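Side-chain contacts in RNA pseudouridylate synthase domain-containing protein 1 (PDB 5VBB), which probably acts as an RNA-binding pseudouridine synthase of the RluA family, converting uridines in RNA to pseudouridine: residues Q65-F68 with S69-G72; T173-L176 with R177-S181. One frame throughout, in Å; residues are numbered along the deposited sequence.

Contact 1 (Q65-F68 with S69-G72); sequences QLDF and STSG. With SO4 (sulfate ion), chain B.
A single water joins the carboxylate of Asp67 to the hydroxyl of Thr70 across a tight turn: it donates to Asp67 OD2 at 2.6 Å and lies 2.7 Å from Thr70 OG1. The two side chains reach the water from the two ends of a type I beta turn, Asp67 to Thr70, closed by Thr70 N bonding to Asp67 O at 3.1 Å. In Thr70 the hydroxyl lies beside its own backbone N (chi1 -62°), which brings OG1 round to the Asp67 side. At the apex, a sulfate ion, probably from the crystallisation liquor, is held by Ser69 from two points: the backbone N gives a nearly straight bond to O4 (2.9 Å, 168°), and OG donates to O3 at 2.7 Å. O3 also lies at the edge of the Phe68 ring. Flanking the turn in sequence, Leu66 CD2 packs 3.3 Å from Gly72 O, while Lys23 NZ bonds the carbonyl oxygens of both Asp67 and Thr70. Asp67 is the active-site aspartate by similarity with its relatives, and Arg177 is a further partner of its OD2. Water and arginine, both on OD2, would probably limit the carboxylate's rotation, and the anion beside it is consistent with a place where an RNA phosphate could lie.

Contact 2 (T173-L176 with R177-S181); sequences THQL and RVHCS. With SO4 (sulfate ion), chain D; SO4 (sulfate ion), chain B.
Sulfate O1 of chain B receives two bonds from one arginine: Arg177 NH1 at 2.7 Å and, more weakly, Arg177 NH2 at 3.2 Å. The oxygen lies in the guanidinium plane, at its edge, and the arginine reaches it through a bend at chi3 (75°). The same group pairs with Asp67 through NH1 and with Asp190 through NH2. NH1 also passes over one face of the His174 ring, 4.0 Å from His174 CD2, with the two planes 45° apart; Thr173 CG2 lies over the centre of a face of that ring, and ND1 bonds to Tyr193. A lysine in place of Arg177 would probably lose the two-pronged hold on the sulfate and leave either Asp67 or Asp190 without its charged mate. His174 is the N-cap residue of helix 175-182, whose first turn is fastened by Val178 N to His174 O (2.8 Å). One residue on, Gln175 and His179 run side by side, Gln175 CG 3.9 Å from His179 ND1; both side chains bond to Thr146 OG1, and Gln175 OE1 bonds to Thr170 OG1. Ahead of the helix, Thr173 holds the chain D sulfate, its OG1 donating to O4 at 2.6 Å and its backbone N to O3 at 3.1 Å.

Overall arrangement
Contact 1 comes first along the chain, in the loop between strands 61-62 and 73-77 of the four-stranded antiparallel sheet; contact 2 follows about a hundred residues later, where the loop after strand 159-168 of the larger antiparallel sheet enters helix 175-182. Their centres are 13 Å apart, yet they meet directly: Asp67 OD2 lies 3.2 Å from Arg177 NH1 in a salt bridge and 3.4 Å from His174 CD2 in packing. Both also share the chain B sulfate. Elements remote in sequence, all within the pseudouridine synthase domain, thus converge on the aspartate inferred to be catalytic, a worked example of a probable active site assembled from a loop and the start of a helix.

Contact 1 (Q65-F68 with S69-G72)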
loop_
_atom_site.group_PDB
_atom_site.type_symbol
_atom_site.label_atom_id
_atom_site.label_comp_id
_atom_site.label_asym_id
_atom_site.label_seq_id
_atom_site.Cartn_x
_atom_site.Cartn_y
_atom_site.Cartn_z
ATOM N N GLN A 65 2.652 8.439 5.961
ATOM C CA GLN A 65 3.841 7.769 5.443
ATOM C C GLN A 65 3.484 6.680 4.477
ATOM O O GLN A 65 2.392 6.143 4.510
ATOM C CB GLN A 65 4.644 7.155 6.599
ATOM C CG GLN A 65 5.140 8.165 7.628
ATOM N N LEU A 66 4.458 6.289 3.680
ATOM C CA LEU A 66 4.335 5.174 2.751
ATOM C C LEU A 66 5.707 4.525 2.755
ATOM O O LEU A 66 6.686 5.241 2.663
ATOM C CB LEU A 66 3.943 5.729 1.381
ATOM C CG LEU A 66 3.091 4.892 0.484
ATOM C CD1 LEU A 66 1.832 4.413 1.199
ATOM C CD2 LEU A 66 2.733 5.682 -0.741
ATOM N N ASP A 67 5.794 3.207 2.947
ATOM C CA ASP A 67 7.085 2.511 3.024
ATOM C C ASP A 67 7.920 2.760 1.745
ATOM O O ASP A 67 7.350 2.920 0.650
ATOM C CB ASP A 67 6.906 0.970 3.164
ATOM C CG ASP A 67 6.205 0.400 4.389
ATOM O OD1 ASP A 67 6.225 1.076 5.448
ATOM O OD2 ASP A 67 5.735 -0.828 4.322
ATOM N N PHE A 68 9.266 2.734 1.893
ATOM C CA PHE A 68 10.262 2.821 0.806
ATOM C C PHE A 68 9.895 1.934 -0.386
ATOM O O PHE A 68 9.821 2.424 -1.503
ATOM C CB PHE A 68 11.656 2.387 1.319
ATOM C CG PHE A 68 12.747 2.335 0.272
ATOM C CD1 PHE A 68 13.341 3.495 -0.192
ATOM C CD2 PHE A 68 13.196 1.123 -0.233
ATOM C CE1 PHE A 68 14.342 3.450 -1.160
ATOM C CE2 PHE A 68 14.220 1.082 -1.173
ATOM C CZ PHE A 68 14.776 2.237 -1.637
ATOM N N SER A 69 9.634 0.631 -0.137
ATOM C CA SER A 69 9.363 -0.332 -1.200
ATOM C C SER A 69 7.950 -0.267 -1.777
ATOM O O SER A 69 7.708 -0.840 -2.843
ATOM C CB SER A 69 9.642 -1.750 -0.722
ATOM O OG SER A 69 11.012 -1.863 -0.375
ATOM N N THR A 70 7.055 0.479 -1.172
ATOM C CA THR A 70 5.690 0.582 -1.656
ATOM C C THR A 70 5.530 1.789 -2.551
ATOM O O THR A 70 6.067 2.842 -2.249
ATOM C CB THR A 70 4.757 0.625 -0.419
ATOM O OG1 THR A 70 4.950 -0.606 0.263
ATOM C CG2 THR A 70 3.284 0.796 -0.767
ATOM N N SER A 71 4.755 1.645 -3.650
ATOM C CA SER A 71 4.427 2.785 -4.504
ATOM C C SER A 71 3.026 3.322 -4.162
ATOM O O SER A 71 2.253 2.684 -3.446
ATOM C CB SER A 71 4.459 2.370 -5.975
ATOM O OG SER A 71 3.640 1.239 -6.242
ATOM N N GLY A 72 2.685 4.484 -4.683
ATOM C CA GLY A 72 1.327 4.980 -4.565
ATOM C C GLY A 72 1.035 6.280 -3.870
ATOM O O GLY A 72 1.930 7.106 -3.630
HETATM S S SO4 B . 10.851 -1.232 3.223
HETATM O O1 SO4 B . 10.360 -2.326 4.074
HETATM O O2 SO4 B . 11.476 -0.233 4.098
HETATM O O3 SO4 B . 11.797 -1.715 2.239
HETATM O O4 SO4 B . 9.740 -0.647 2.479
HETATM O O HOH W 1 3.705 -0.971 2.642
#

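Contact 2 (T173-L176 with R177-S181)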
loop_
_atom_site.group_PDB
_atom_site.type_symbol
_atom_site.label_atom_id
_atom_site.label_comp_id
_atom_site.label_asym_id
_atom_site.label_seq_id
_atom_site.Cartn_x
_atom_site.Cartn_y
_atom_site.Cartn_z
ATOM N N THR A 173 2.330 -0.986 11.564
ATOM C CA THR A 173 3.510 -0.895 10.691
ATOM C C THR A 173 3.608 -2.166 9.845
ATOM O O THR A 173 3.326 -3.239 10.346
ATOM C CB THR A 173 4.764 -0.652 11.540
ATOM O OG1 THR A 173 4.690 0.659 12.089
ATOM C CG2 THR A 173 6.073 -0.830 10.735
ATOM N N HIS A 174 3.879 -2.040 8.545
ATOM C CA HIS A 174 3.968 -3.178 7.604
ATOM C C HIS A 174 2.733 -4.111 7.660
ATOM O O HIS A 174 2.844 -5.301 7.364
ATOM C CB HIS A 174 5.228 -3.991 7.862
ATOM C CG HIS A 174 6.503 -3.204 7.851
ATOM N ND1 HIS A 174 7.623 -3.670 8.498
ATOM C CD2 HIS A 174 6.793 -2.013 7.283
ATOM C CE1 HIS A 174 8.576 -2.776 8.269
ATOM N NE2 HIS A 174 8.116 -1.753 7.566
ATOM N N GLN A 175 1.572 -3.584 8.050
ATOM C CA GLN A 175 0.360 -4.403 8.224
ATOM C C GLN A 175 0.030 -5.322 7.085
ATOM O O GLN A 175 -0.196 -6.508 7.292
ATOM C CB GLN A 175 -0.850 -3.515 8.417
ATOM C CG GLN A 175 -2.125 -4.312 8.603
ATOM C CD GLN A 175 -3.232 -3.564 9.277
ATOM O OE1 GLN A 175 -3.027 -2.797 10.231
ATOM N NE2 GLN A 175 -4.442 -3.763 8.807
ATOM N N LEU A 176 -0.047 -4.769 5.887
ATOM C CA LEU A 176 -0.487 -5.540 4.723
ATOM C C LEU A 176 0.522 -6.623 4.405
ATOM O O LEU A 176 0.151 -7.754 4.107
ATOM C CB LEU A 176 -0.646 -4.590 3.516
ATOM C CG LEU A 176 -1.598 -3.435 3.760
ATOM C CD1 LEU A 176 -1.588 -2.485 2.620
ATOM C CD2 LEU A 176 -2.996 -3.929 4.049
ATOM N N ARG A 177 1.804 -6.292 4.527
ATOM C CA ARG A 177 2.845 -7.258 4.230
ATOM C C ARG A 177 2.886 -8.358 5.260
ATOM O O ARG A 177 3.103 -9.521 4.915
ATOM C CB ARG A 177 4.201 -6.566 4.174
ATOM C CG ARG A 177 4.313 -5.580 3.021
ATOM C CD ARG A 177 5.340 -4.522 3.328
ATOM N NE ARG A 177 6.683 -5.094 3.198
ATOM C CZ ARG A 177 7.819 -4.421 3.327
ATOM N NH1 ARG A 177 7.808 -3.128 3.627
ATOM N NH2 ARG A 177 8.978 -5.038 3.172
ATOM N N VAL A 178 2.674 -8.004 6.532
ATOM C CA VAL A 178 2.701 -9.017 7.591
ATOM C C VAL A 178 1.482 -9.936 7.487
ATOM O O VAL A 178 1.613 -11.163 7.638
ATOM C CB VAL A 178 2.806 -8.340 8.965
ATOM C CG1 VAL A 178 2.599 -9.350 10.112
ATOM C CG2 VAL A 178 4.137 -7.626 9.090
ATOM N N HIS A 179 0.299 -9.342 7.295
ATOM C CA HIS A 179 -0.942 -10.099 7.201
ATOM C C HIS A 179 -0.946 -11.073 6.007
ATOM O O HIS A 179 -1.395 -12.208 6.160
ATOM C CB HIS A 179 -2.145 -9.169 7.128
ATOM C CG HIS A 179 -2.774 -8.817 8.457
ATOM N ND1 HIS A 179 -3.753 -7.862 8.537
ATOM C CD2 HIS A 179 -2.546 -9.309 9.702
ATOM C CE1 HIS A 179 -4.088 -7.788 9.822
ATOM N NE2 HIS A 179 -3.425 -8.696 10.541
ATOM N N CYS A 180 -0.511 -10.624 4.826
ATOM C CA CYS A 180 -0.511 -11.497 3.628
ATOM C C CYS A 180 0.499 -12.654 3.782
ATOM O O CYS A 180 0.169 -13.810 3.509
ATOM C CB CYS A 180 -0.237 -10.649 2.387
ATOM S SG CYS A 180 -1.606 -9.529 1.992
ATOM N N SER A 181 1.672 -12.353 4.354
ATOM C CA SER A 181 2.695 -13.353 4.653
ATOM C C SER A 181 2.183 -14.355 5.688
ATOM O O SER A 181 2.410 -15.560 5.536
ATOM C CB SER A 181 3.969 -12.670 5.139
ATOM O OG SER A 181 4.945 -13.627 5.513
HETATM S S SO4 D . 2.555 -0.135 15.297
HETATM O O1 SO4 D . 3.386 -0.505 16.439
HETATM O O2 SO4 D . 1.479 0.783 15.728
HETATM O O3 SO4 D . 2.016 -1.340 14.646
HETATM O O4 SO4 D . 3.385 0.536 14.342
HETATM S S SO4 B . 10.851 -1.232 3.223
HETATM O O1 SO4 B . 10.360 -2.326 4.074
HETATM O O2 SO4 B . 11.476 -0.233 4.098
HETATM O O3 SO4 B . 11.797 -1.715 2.239
HETATM O O4 SO4 B . 9.740 -0.647 2.479
#